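Local coordinates for protein DnaJ homolog subfamily C member 27-A (Xenopus laevis, PDB 6JMG) that binds GTP through a Rab-family small GTPase domain joined to a J domain, and may take part in regulating the MEK/ERK pathway, at residues R16-M22 and K66-M72; R82-K87 and E113-L118; I209-R213 and A251-A257; E204-I209 and L243-C249. One frame throughout, in Å; residues are numbered along the deposited sequence.

Contact 1 (R16-M22 and K66-M72)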
# COMPACT_ATOMS: atom_id res chain seq x y z
N ARG A 16 15.12 -11.82 -4.84
CA ARG A 16 15.75 -10.65 -4.24
C ARG A 16 14.70 -9.57 -4.06
O ARG A 16 14.14 -9.07 -5.04
CB ARG A 16 16.91 -10.16 -5.10
CG ARG A 16 17.75 -11.33 -5.64
CD ARG A 16 18.80 -10.93 -6.68
NE ARG A 16 20.14 -10.90 -6.11
CZ ARG A 16 20.90 -11.98 -5.93
NH1 ARG A 16 20.45 -13.18 -6.27
NH2 ARG A 16 22.11 -11.86 -5.41
N ILE A 17 14.44 -9.19 -2.80
CA ILE A 17 13.38 -8.24 -2.47
C ILE A 17 13.97 -7.15 -1.59
O ILE A 17 15.07 -7.28 -1.04
CB ILE A 17 12.18 -8.90 -1.75
CG1 ILE A 17 12.55 -9.30 -0.32
CG2 ILE A 17 11.71 -10.14 -2.49
CD1 ILE A 17 11.37 -9.87 0.48
N LYS A 18 13.21 -6.07 -1.47
CA LYS A 18 13.55 -4.87 -0.73
C LYS A 18 12.45 -4.58 0.29
O LYS A 18 11.27 -4.55 -0.05
CB LYS A 18 13.71 -3.69 -1.70
CG LYS A 18 13.80 -2.34 -1.02
CD LYS A 18 13.82 -1.19 -2.03
CE LYS A 18 14.33 0.09 -1.40
NZ LYS A 18 13.39 1.18 -1.66
N VAL A 19 12.85 -4.38 1.55
CA VAL A 19 11.94 -4.15 2.67
C VAL A 19 12.35 -2.86 3.36
O VAL A 19 13.55 -2.62 3.58
CB VAL A 19 11.96 -5.33 3.67
CG1 VAL A 19 11.19 -4.98 4.91
CG2 VAL A 19 11.44 -6.63 3.03
N ILE A 20 11.39 -2.00 3.65
CA ILE A 20 11.69 -0.80 4.43
C ILE A 20 10.81 -0.77 5.67
O ILE A 20 9.78 -1.44 5.75
CB ILE A 20 11.50 0.47 3.60
CG1 ILE A 20 10.03 0.67 3.27
CG2 ILE A 20 12.33 0.41 2.32
CD1 ILE A 20 9.78 2.03 2.67
N SER A 21 11.22 0.06 6.63
CA SER A 21 10.47 0.30 7.85
C SER A 21 10.05 1.76 7.93
O SER A 21 10.83 2.66 7.64
CB SER A 21 11.33 -0.04 9.07
OG SER A 21 12.42 0.88 9.14
N MET A 22 8.82 2.00 8.38
CA MET A 22 8.34 3.36 8.52
C MET A 22 7.60 3.47 9.85
O MET A 22 6.99 2.51 10.33
CB MET A 22 7.41 3.79 7.36
CG MET A 22 8.01 3.70 5.96
SD MET A 22 6.92 4.14 4.57
CE MET A 22 5.60 4.95 5.42
N LYS A 66 16.46 -13.37 -0.62
CA LYS A 66 17.49 -12.44 -0.16
C LYS A 66 16.81 -11.09 0.05
O LYS A 66 16.26 -10.52 -0.89
CB LYS A 66 18.64 -12.35 -1.16
CG LYS A 66 19.75 -11.36 -0.78
CD LYS A 66 20.71 -11.06 -1.96
CE LYS A 66 21.65 -9.87 -1.69
NZ LYS A 66 21.19 -8.55 -2.28
N VAL A 67 16.84 -10.60 1.29
CA VAL A 67 16.04 -9.46 1.71
C VAL A 67 16.95 -8.27 1.95
O VAL A 67 17.80 -8.31 2.85
CB VAL A 67 15.22 -9.77 2.97
CG1 VAL A 67 14.31 -8.63 3.27
CG2 VAL A 67 14.45 -11.06 2.80
N ASN A 68 16.78 -7.23 1.16
CA ASN A 68 17.45 -5.96 1.39
C ASN A 68 16.59 -5.10 2.31
O ASN A 68 15.49 -4.69 1.92
CB ASN A 68 17.70 -5.23 0.07
CG ASN A 68 18.64 -5.98 -0.84
OD1 ASN A 68 19.86 -5.93 -0.68
ND2 ASN A 68 18.08 -6.69 -1.80
N ILE A 69 17.09 -4.82 3.50
CA ILE A 69 16.35 -4.06 4.49
C ILE A 69 16.93 -2.66 4.57
O ILE A 69 18.14 -2.49 4.72
CB ILE A 69 16.37 -4.77 5.86
CG1 ILE A 69 15.73 -6.16 5.75
CG2 ILE A 69 15.59 -3.97 6.89
CD1 ILE A 69 15.64 -6.95 7.09
N PHE A 70 16.06 -1.66 4.43
CA PHE A 70 16.38 -0.25 4.63
C PHE A 70 15.56 0.18 5.83
O PHE A 70 14.42 0.62 5.71
CB PHE A 70 16.04 0.60 3.38
CG PHE A 70 16.84 0.22 2.17
CD1 PHE A 70 16.60 -1.00 1.53
CD2 PHE A 70 17.82 1.05 1.68
CE1 PHE A 70 17.34 -1.37 0.41
CE2 PHE A 70 18.55 0.70 0.56
CZ PHE A 70 18.31 -0.51 -0.07
N ASP A 71 16.17 0.05 7.00
CA ASP A 71 15.54 0.43 8.26
C ASP A 71 15.62 1.94 8.36
O ASP A 71 16.73 2.48 8.44
CB ASP A 71 16.24 -0.28 9.41
CG ASP A 71 15.78 0.18 10.77
OD1 ASP A 71 14.67 0.74 10.89
OD2 ASP A 71 16.53 -0.02 11.74
N MET A 72 14.47 2.63 8.30
CA MET A 72 14.48 4.08 8.20
C MET A 72 14.39 4.72 9.58
O MET A 72 13.79 4.18 10.51
CB MET A 72 13.32 4.62 7.34
CG MET A 72 13.14 4.00 5.93
SD MET A 72 12.02 4.92 4.80
CE MET A 72 10.60 5.14 5.75
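Val19 and Val67 meet through CG2 and CG1, 3.5 Å apart, on the tightly packed face of two parallel strands. Ile17 lies alongside Val67, its CD1 on CG2 of Val67, and Tyr179 and Phe178 of helix 171-187 close over this row. Beneath it the backbone bonds run in parallel register, as from Val19 N to Asn68 O at 2.7 Å.

The other face is looser and partly open to solvent. Lys18 lays CE over one face of the Phe70 ring, 4.1 Å from its centroid, while its NZ runs on to Lys87 O. Asn68 folds back beside its own backbone N (chi1 -64°), which lets ND2 join that N on Ile17 O; the ND2 bond is 3.2 Å and comes from above the carbonyl plane. Since OD1 binds Tyr53 OH, an alanine here would probably leave that hydroxyl without its acceptor and Ile17 O with one donor instead of two. At the open end the Arg16 guanidinium rests a face on CD of Lys66.

At the other end Met72 N donates to Ser21 OG at 2.8 Å, and Asp71 OD2 is hydrogen-bonded to Ser30 OG, Ser30 being a magnesium ligand. The parallel pairing of strands 15-22 and 63-72 in the Ras-type sheet leads into Asp-Met-Ala-Gly, which fits the DxxG motif of small GTPases and is consistent with a place beside the nucleotide and magnesium.

Contact 2 (R82-K87 and E113-L118)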
# COMPACT_ATOMS: atom_id res chain seq x y z
N ARG A 82 15.42 9.99 3.95
CA ARG A 82 14.59 8.82 3.67
C ARG A 82 14.03 8.82 2.25
O ARG A 82 13.84 7.75 1.68
CB ARG A 82 13.38 8.76 4.60
CG ARG A 82 13.63 8.69 6.06
CD ARG A 82 12.30 8.49 6.78
NE ARG A 82 11.36 9.61 6.67
CZ ARG A 82 11.07 10.47 7.65
NH1 ARG A 82 11.66 10.36 8.84
NH2 ARG A 82 10.19 11.45 7.46
N ASN A 83 13.82 10.01 1.66
CA ASN A 83 13.06 10.08 0.40
C ASN A 83 13.65 9.21 -0.70
O ASN A 83 12.91 8.69 -1.53
CB ASN A 83 13.00 11.52 -0.09
CG ASN A 83 12.04 12.36 0.71
OD1 ASN A 83 11.19 11.83 1.44
ND2 ASN A 83 12.16 13.67 0.59
N GLU A 84 14.97 9.01 -0.72
CA GLU A 84 15.57 8.21 -1.79
C GLU A 84 15.17 6.74 -1.73
O GLU A 84 15.35 6.04 -2.74
CB GLU A 84 17.10 8.31 -1.74
CG GLU A 84 17.70 9.32 -2.73
CD GLU A 84 17.60 8.89 -4.19
OE1 GLU A 84 17.10 9.70 -4.98
OE2 GLU A 84 18.03 7.77 -4.57
N PHE A 85 14.65 6.24 -0.61
CA PHE A 85 14.59 4.79 -0.48
C PHE A 85 13.18 4.22 -0.56
O PHE A 85 13.01 3.01 -0.35
CB PHE A 85 15.30 4.35 0.80
CG PHE A 85 16.71 4.81 0.87
CD1 PHE A 85 17.71 4.14 0.17
CD2 PHE A 85 17.05 5.94 1.60
CE1 PHE A 85 19.02 4.56 0.23
CE2 PHE A 85 18.35 6.37 1.66
CZ PHE A 85 19.33 5.71 0.98
N TYR A 86 12.19 5.01 -0.96
CA TYR A 86 10.85 4.45 -1.08
C TYR A 86 10.66 3.68 -2.40
O TYR A 86 9.84 2.76 -2.46
CB TYR A 86 9.79 5.54 -0.97
CG TYR A 86 9.60 6.17 0.40
CD1 TYR A 86 9.12 5.43 1.48
CD2 TYR A 86 9.83 7.53 0.59
CE1 TYR A 86 8.91 6.02 2.73
CE2 TYR A 86 9.63 8.12 1.84
CZ TYR A 86 9.17 7.37 2.90
OH TYR A 86 8.97 7.97 4.12
N LYS A 87 11.39 4.04 -3.45
CA LYS A 87 11.12 3.44 -4.75
C LYS A 87 11.50 1.96 -4.78
O LYS A 87 12.41 1.50 -4.10
CB LYS A 87 11.87 4.18 -5.86
CG LYS A 87 13.18 4.83 -5.45
CD LYS A 87 13.81 5.61 -6.62
CE LYS A 87 15.24 6.05 -6.31
NZ LYS A 87 15.26 7.45 -5.81
N GLU A 113 3.66 10.49 2.83
CA GLU A 113 5.04 10.79 2.50
C GLU A 113 5.59 9.76 1.52
O GLU A 113 6.25 10.12 0.54
CB GLU A 113 5.87 10.84 3.77
CG GLU A 113 7.33 10.81 3.52
CD GLU A 113 8.10 11.07 4.77
OE1 GLU A 113 9.21 10.51 4.89
OE2 GLU A 113 7.58 11.81 5.62
N MET A 114 5.30 8.49 1.75
CA MET A 114 5.69 7.47 0.79
C MET A 114 4.99 7.69 -0.54
O MET A 114 5.64 7.67 -1.60
CB MET A 114 5.35 6.07 1.33
CG MET A 114 5.88 4.93 0.46
SD MET A 114 5.36 3.28 0.95
CE MET A 114 6.61 2.33 0.11
N LYS A 115 3.67 7.94 -0.52
CA LYS A 115 2.92 8.06 -1.76
C LYS A 115 3.44 9.18 -2.65
O LYS A 115 3.40 9.04 -3.88
CB LYS A 115 1.44 8.28 -1.49
CG LYS A 115 0.57 7.05 -1.65
CD LYS A 115 -0.86 7.30 -1.16
CE LYS A 115 -1.63 6.00 -0.95
NZ LYS A 115 -2.83 6.18 -0.08
N GLN A 116 3.95 10.28 -2.09
CA GLN A 116 4.47 11.27 -3.02
C GLN A 116 5.85 10.94 -3.55
O GLN A 116 6.21 11.42 -4.63
CB GLN A 116 4.47 12.70 -2.50
CG GLN A 116 4.10 13.47 -3.78
CD GLN A 116 4.02 14.97 -3.70
OE1 GLN A 116 4.33 15.67 -4.68
NE2 GLN A 116 3.56 15.48 -2.57
N GLU A 117 6.66 10.18 -2.82
CA GLU A 117 7.97 9.86 -3.37
C GLU A 117 7.89 8.85 -4.50
O GLU A 117 8.91 8.57 -5.14
CB GLU A 117 8.90 9.35 -2.28
CG GLU A 117 10.22 10.07 -2.27
CD GLU A 117 10.07 11.57 -2.32
OE1 GLU A 117 10.60 12.17 -3.28
OE2 GLU A 117 9.43 12.15 -1.40
N LEU A 118 6.71 8.28 -4.74
CA LEU A 118 6.50 7.33 -5.82
C LEU A 118 5.84 7.97 -7.04
O LEU A 118 5.69 7.29 -8.07
CB LEU A 118 5.65 6.15 -5.33
CG LEU A 118 6.19 5.40 -4.11
CD1 LEU A 118 5.45 4.09 -3.89
CD2 LEU A 118 7.69 5.17 -4.27
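Glu113 OE1 takes three hydrogen bonds, two from Arg82 and one from Tyr86. Arg82 comes side-on, NE and NH2 each 2.9 Å from OE1 and both on its syn lone pair, with guanidinium and carboxylate nearly coplanar; NH2 also reaches OE2, weakly. The Tyr86 OH arrives differently, from above the carboxylate plane, at 2.7 Å from the same OE1. Ring and carboxylate planes stand 82° apart, and OE1 lies in the plane of the ring at its hydroxyl edge. The pull of the guanidinium would be expected to favour a charged carboxylate.

One face of the Tyr86 ring lies on the helix backbone, with Met114 CA facing the ring centre, 3.9 Å from the centroid, while Met114 CG touches CD1. The sulfur stands obliquely off the ring, a Met-aromatic contact. Leu118 CD2 packs on Tyr86 CB, 3.9 Å away. A phenylalanine in place of Tyr86 would lack the hydroxyl and is likely to leave OE1 with its arginine donors alone, the carboxylate less firmly held against turning.

Farther out, Glu117 bends at chi2 (48°), bringing its carboxylate to stack on the Asn83 amide. Arg82 NH1 is itself bonded to O of Ala73, a residue of the probable GTP-binding segment. The whole joins the end of helix 79-82 and the loop after it to helix 107-117, with Ile20 and Met22 of strand 15-22 and Met72 of strand 63-72 against Tyr86.

Contact 3 (I209-R213 and A251-A257)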
# COMPACT_ATOMS: atom_id res chain seq x y z
N ILE A 209 -20.98 -0.62 -13.36
CA ILE A 209 -21.08 -1.51 -14.50
C ILE A 209 -22.47 -1.45 -15.12
O ILE A 209 -22.62 -1.43 -16.35
CB ILE A 209 -20.69 -2.94 -14.10
CG1 ILE A 209 -19.24 -2.94 -13.58
CG2 ILE A 209 -20.85 -3.87 -15.31
CD1 ILE A 209 -18.75 -4.30 -13.12
N ARG A 210 -23.51 -1.43 -14.29
CA ARG A 210 -24.84 -1.44 -14.88
C ARG A 210 -25.14 -0.09 -15.50
O ARG A 210 -25.71 -0.02 -16.60
CB ARG A 210 -25.90 -1.80 -13.84
CG ARG A 210 -27.32 -1.72 -14.41
CD ARG A 210 -28.37 -1.82 -13.33
NE ARG A 210 -27.90 -1.27 -12.06
CZ ARG A 210 -28.69 -1.05 -11.00
NH1 ARG A 210 -29.99 -1.33 -11.07
NH2 ARG A 210 -28.17 -0.55 -9.88
N ARG A 211 -24.69 0.99 -14.86
CA ARG A 211 -24.92 2.32 -15.42
C ARG A 211 -24.19 2.48 -16.75
O ARG A 211 -24.72 3.11 -17.67
CB ARG A 211 -24.48 3.39 -14.42
CG ARG A 211 -24.57 4.82 -14.95
CD ARG A 211 -23.93 5.82 -13.98
NE ARG A 211 -22.49 5.64 -13.84
CZ ARG A 211 -21.57 6.08 -14.71
NH1 ARG A 211 -21.93 6.75 -15.80
NH2 ARG A 211 -20.28 5.85 -14.47
N ILE A 212 -23.02 1.83 -16.89
CA ILE A 212 -22.26 1.88 -18.14
C ILE A 212 -22.88 0.99 -19.24
O ILE A 212 -22.68 1.28 -20.42
CB ILE A 212 -20.77 1.56 -17.86
CG1 ILE A 212 -20.15 2.72 -17.07
CG2 ILE A 212 -19.95 1.40 -19.13
CD1 ILE A 212 -18.91 2.32 -16.23
N ARG A 213 -23.67 -0.06 -18.91
CA ARG A 213 -24.35 -0.80 -19.97
C ARG A 213 -25.41 0.05 -20.62
O ARG A 213 -25.55 0.08 -21.84
CB ARG A 213 -25.14 -2.01 -19.48
CG ARG A 213 -24.31 -3.21 -19.11
CD ARG A 213 -24.97 -4.57 -19.32
NE ARG A 213 -23.94 -5.48 -19.84
CZ ARG A 213 -23.84 -5.99 -21.07
NH1 ARG A 213 -24.72 -5.71 -22.03
NH2 ARG A 213 -22.79 -6.78 -21.33
N ALA A 251 -16.39 -8.59 -10.64
CA ALA A 251 -17.80 -8.58 -10.98
C ALA A 251 -18.01 -8.96 -12.44
O ALA A 251 -17.20 -8.62 -13.31
CB ALA A 251 -18.42 -7.21 -10.71
N PRO A 252 -19.08 -9.68 -12.76
CA PRO A 252 -19.32 -10.07 -14.15
C PRO A 252 -19.60 -8.86 -15.02
O PRO A 252 -20.32 -7.93 -14.62
CB PRO A 252 -20.54 -11.00 -14.05
CG PRO A 252 -21.17 -10.67 -12.75
CD PRO A 252 -20.07 -10.26 -11.84
N GLY A 253 -19.01 -8.86 -16.21
CA GLY A 253 -19.16 -7.75 -17.13
C GLY A 253 -18.21 -6.59 -16.92
O GLY A 253 -18.28 -5.62 -17.68
N SER A 254 -17.33 -6.65 -15.91
CA SER A 254 -16.40 -5.55 -15.69
C SER A 254 -15.43 -5.37 -16.86
O SER A 254 -15.02 -4.24 -17.17
CB SER A 254 -15.63 -5.78 -14.39
OG SER A 254 -15.05 -7.08 -14.40
N GLU A 255 -15.05 -6.45 -17.54
CA GLU A 255 -14.20 -6.29 -18.71
C GLU A 255 -14.89 -5.46 -19.78
O GLU A 255 -14.27 -4.59 -20.40
CB GLU A 255 -13.79 -7.66 -19.24
CG GLU A 255 -12.99 -7.62 -20.50
CD GLU A 255 -12.88 -8.99 -21.15
OE1 GLU A 255 -12.93 -9.05 -22.41
OE2 GLU A 255 -12.73 -9.98 -20.40
N ASP A 256 -16.19 -5.69 -20.01
CA ASP A 256 -16.87 -4.90 -21.05
C ASP A 256 -17.06 -3.47 -20.59
O ASP A 256 -16.96 -2.53 -21.39
CB ASP A 256 -18.22 -5.52 -21.42
CG ASP A 256 -18.11 -6.99 -21.76
OD1 ASP A 256 -17.44 -7.31 -22.77
OD2 ASP A 256 -18.69 -7.81 -21.02
N ALA A 257 -17.34 -3.28 -19.30
CA ALA A 257 -17.44 -1.94 -18.76
C ALA A 257 -16.11 -1.21 -18.86
O ALA A 257 -16.07 -0.03 -19.26
CB ALA A 257 -17.89 -2.01 -17.31
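Ile209 puts two branches into the start of helix 254-278, and most of the contact is this apolar grip. Its chi1 of -60° sets CG1 anti to the carbonyl carbon, which directs CD1 to CB of Ala251 at 3.8 Å and CB of Ser254 at 3.7 Å. The other branch, CG2, meets Gly253 O and rests on CB of Ala257, 4.0 Å away. Ile212, one helical turn on, adds its CG2 beside the backbone of Ala257, more loosely.

The polar bonds stay within residues 251-257 and shape the surface that Ile209 meets. Ala251 to Ser254 form a type II beta turn, and Ala251 O takes both Ser254 N and Ser254 OG, the hydroxyl in the carbonyl plane at 2.9 Å. Gly253, the N-cap residue, has a positive phi of 84°; a CB there would be pressed against the carbonyl O of Pro252 and would also point toward Ile209. Cys249 O is a further, probably shared partner of the Ser254 hydroxyl, linking the preceding loop to the helix start.

Charge contributes little: Arg213 NH2 and Asp256 OD2 stand 4.2 Å apart at the exposed border, opposite in sign but too far for a salt bridge, with the carboxylate oxygen near the guanidinium plane.

In the fold, helix 203-213 lies against the N-terminal end of the last J-domain helix, 254-278. Leu244 of helix 230-244 touches Ile209, Ile212 and Ala257, completing a three-helix junction, and Phe201 packs on Ala251 and Pro252 from the chain leading into helix 203-213.

Contact 4 (E204-I209 and L243-C249)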
# COMPACT_ATOMS: atom_id res chain seq x y z
N GLU A 204 -20.62 -0.13 -5.39
CA GLU A 204 -20.45 0.94 -6.37
C GLU A 204 -19.86 0.38 -7.66
O GLU A 204 -20.17 0.89 -8.75
CB GLU A 204 -19.61 2.09 -5.82
CG GLU A 204 -18.18 1.78 -5.43
CD GLU A 204 -17.23 2.97 -5.52
OE1 GLU A 204 -17.63 4.04 -6.04
OE2 GLU A 204 -16.07 2.83 -5.06
N GLN A 205 -19.05 -0.67 -7.54
CA GLN A 205 -18.60 -1.40 -8.72
C GLN A 205 -19.78 -1.92 -9.53
O GLN A 205 -19.89 -1.67 -10.74
CB GLN A 205 -17.66 -2.54 -8.31
CG GLN A 205 -16.20 -2.11 -8.14
CD GLN A 205 -15.29 -3.21 -7.60
OE1 GLN A 205 -15.76 -4.26 -7.17
NE2 GLN A 205 -13.99 -2.98 -7.65
N ALA A 206 -20.72 -2.58 -8.85
CA ALA A 206 -21.87 -3.16 -9.54
C ALA A 206 -22.78 -2.08 -10.13
O ALA A 206 -23.35 -2.26 -11.21
CB ALA A 206 -22.64 -4.05 -8.58
N ASP A 207 -22.94 -0.96 -9.42
CA ASP A 207 -23.75 0.12 -9.96
C ASP A 207 -23.08 0.72 -11.18
O ASP A 207 -23.75 1.04 -12.17
CB ASP A 207 -24.00 1.20 -8.90
CG ASP A 207 -24.97 0.75 -7.83
OD1 ASP A 207 -25.67 -0.28 -8.04
OD2 ASP A 207 -25.03 1.41 -6.77
N SER A 208 -21.74 0.86 -11.15
CA SER A 208 -21.08 1.54 -12.25
C SER A 208 -21.13 0.70 -13.51
O SER A 208 -21.40 1.21 -14.60
CB SER A 208 -19.62 1.85 -11.89
OG SER A 208 -19.45 3.14 -11.32
N ILE A 209 -20.98 -0.62 -13.36
CA ILE A 209 -21.08 -1.51 -14.50
C ILE A 209 -22.47 -1.45 -15.12
O ILE A 209 -22.62 -1.43 -16.35
CB ILE A 209 -20.69 -2.94 -14.10
CG1 ILE A 209 -19.24 -2.94 -13.58
CG2 ILE A 209 -20.85 -3.87 -15.31
CD1 ILE A 209 -18.75 -4.30 -13.12
N LEU A 243 -11.58 1.46 -10.63
CA LEU A 243 -12.77 0.82 -10.09
C LEU A 243 -13.10 -0.46 -10.86
O LEU A 243 -13.44 -1.47 -10.25
CB LEU A 243 -13.95 1.81 -10.15
CG LEU A 243 -15.27 1.43 -9.49
CD1 LEU A 243 -15.10 1.25 -7.97
CD2 LEU A 243 -16.32 2.49 -9.79
N LEU A 244 -12.92 -0.45 -12.18
CA LEU A 244 -13.51 -1.46 -13.04
C LEU A 244 -12.52 -2.39 -13.72
O LEU A 244 -12.95 -3.29 -14.44
CB LEU A 244 -14.34 -0.79 -14.12
CG LEU A 244 -15.49 0.04 -13.63
CD1 LEU A 244 -16.13 0.65 -14.83
CD2 LEU A 244 -16.46 -0.83 -12.88
N HIS A 245 -11.23 -2.19 -13.55
CA HIS A 245 -10.28 -2.99 -14.31
C HIS A 245 -10.53 -4.48 -13.98
O HIS A 245 -10.73 -4.80 -12.82
CB HIS A 245 -8.85 -2.60 -14.00
CG HIS A 245 -7.86 -3.23 -14.93
ND1 HIS A 245 -7.53 -4.57 -14.86
CD2 HIS A 245 -7.15 -2.72 -15.96
CE1 HIS A 245 -6.66 -4.85 -15.81
NE2 HIS A 245 -6.41 -3.74 -16.49
N PRO A 246 -10.61 -5.33 -15.01
CA PRO A 246 -10.96 -6.75 -14.72
C PRO A 246 -9.95 -7.49 -13.85
O PRO A 246 -10.30 -8.54 -13.30
CB PRO A 246 -11.04 -7.37 -16.13
CG PRO A 246 -10.97 -6.24 -17.11
CD PRO A 246 -10.39 -5.06 -16.42
N ASP A 247 -8.72 -6.99 -13.72
CA ASP A 247 -7.76 -7.56 -12.78
C ASP A 247 -8.20 -7.30 -11.34
O ASP A 247 -8.09 -8.19 -10.48
CB ASP A 247 -6.38 -6.94 -13.00
CG ASP A 247 -5.60 -7.59 -14.12
OD1 ASP A 247 -6.11 -8.54 -14.76
OD2 ASP A 247 -4.46 -7.13 -14.35
N LYS A 248 -8.63 -6.07 -11.05
CA LYS A 248 -9.01 -5.63 -9.72
C LYS A 248 -10.46 -5.96 -9.38
O LYS A 248 -10.77 -6.19 -8.21
CB LYS A 248 -8.79 -4.12 -9.57
CG LYS A 248 -7.35 -3.69 -9.83
CD LYS A 248 -7.12 -2.21 -9.52
CE LYS A 248 -6.00 -2.02 -8.50
NZ LYS A 248 -5.79 -0.59 -8.11
N CYS A 249 -11.34 -6.02 -10.38
CA CYS A 249 -12.77 -6.16 -10.17
C CYS A 249 -13.26 -7.50 -10.69
O CYS A 249 -13.10 -7.80 -11.88
CB CYS A 249 -13.51 -5.02 -10.87
SG CYS A 249 -15.29 -5.08 -10.66
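Leu243 spreads its two methyls across one side of helix 203-213: CD1 is 3.5 Å from Gln205 CG and touches the Glu204 carboxylate oxygen OE2, while CD2 sits 3.5 Å from Ser208 OG. With CG anti to the backbone N (chi1 -172°), the side chain swings both methyls out over Gln205 and Ser208. These are van der Waals contacts, two of them with polar oxygens at the border of the patch. Deeper in, Leu244 CD2 and Ile209 CG1 are 3.6 Å apart, the two side chains sliding past each other in opposite directions. Cys249 also packs on Gln205, with SG 3.6 Å from CD of the amide and CB near NE2.

The one hydrogen bond between the segments is weak: Gln205 NE2 to Leu243 O, 3.1 Å long and bent to 128°. The amide is steadied mainly at its other atom, since OE1 accepts from Thr202 N just before the helix; Gln205 thus links its own helix start to a carbonyl in the last turn of helix 230-244.

Within the loop that follows, Asp247 N donates in the ring plane to His245 ND1 at 2.9 Å, and Cys249 N returns to His245 O. His245, Pro246 and Asp247 form the signature tripeptide through which J domains typically engage Hsp70. Helix 203-213 packs across the end of helix 230-244 and the exit of this loop, while the His245 ring meets Phe258 of helix 254-278.

Contacts 1 and 2 belong to the GTPase domain, contacts 3 and 4 to the J-domain end, on the opposite side of the chain's centre. Contact 1 is the most buried, a strand pair in the sheet core dominated by backbone bonds; contact 2, partly buried, lies against it and relies on a charged, aromatic cluster. They touch directly: Lys18 runs into the 82-87 loop, and Met22 packs on Tyr86. Contacts 3 and 4, also partly buried, share Ile209 and helix 203-213 but use consecutive partners, the start of helix 254-278 and the end of helix 230-244. Both are mainly apolar, with little polar bonding between segments, and lie away from the nucleotide.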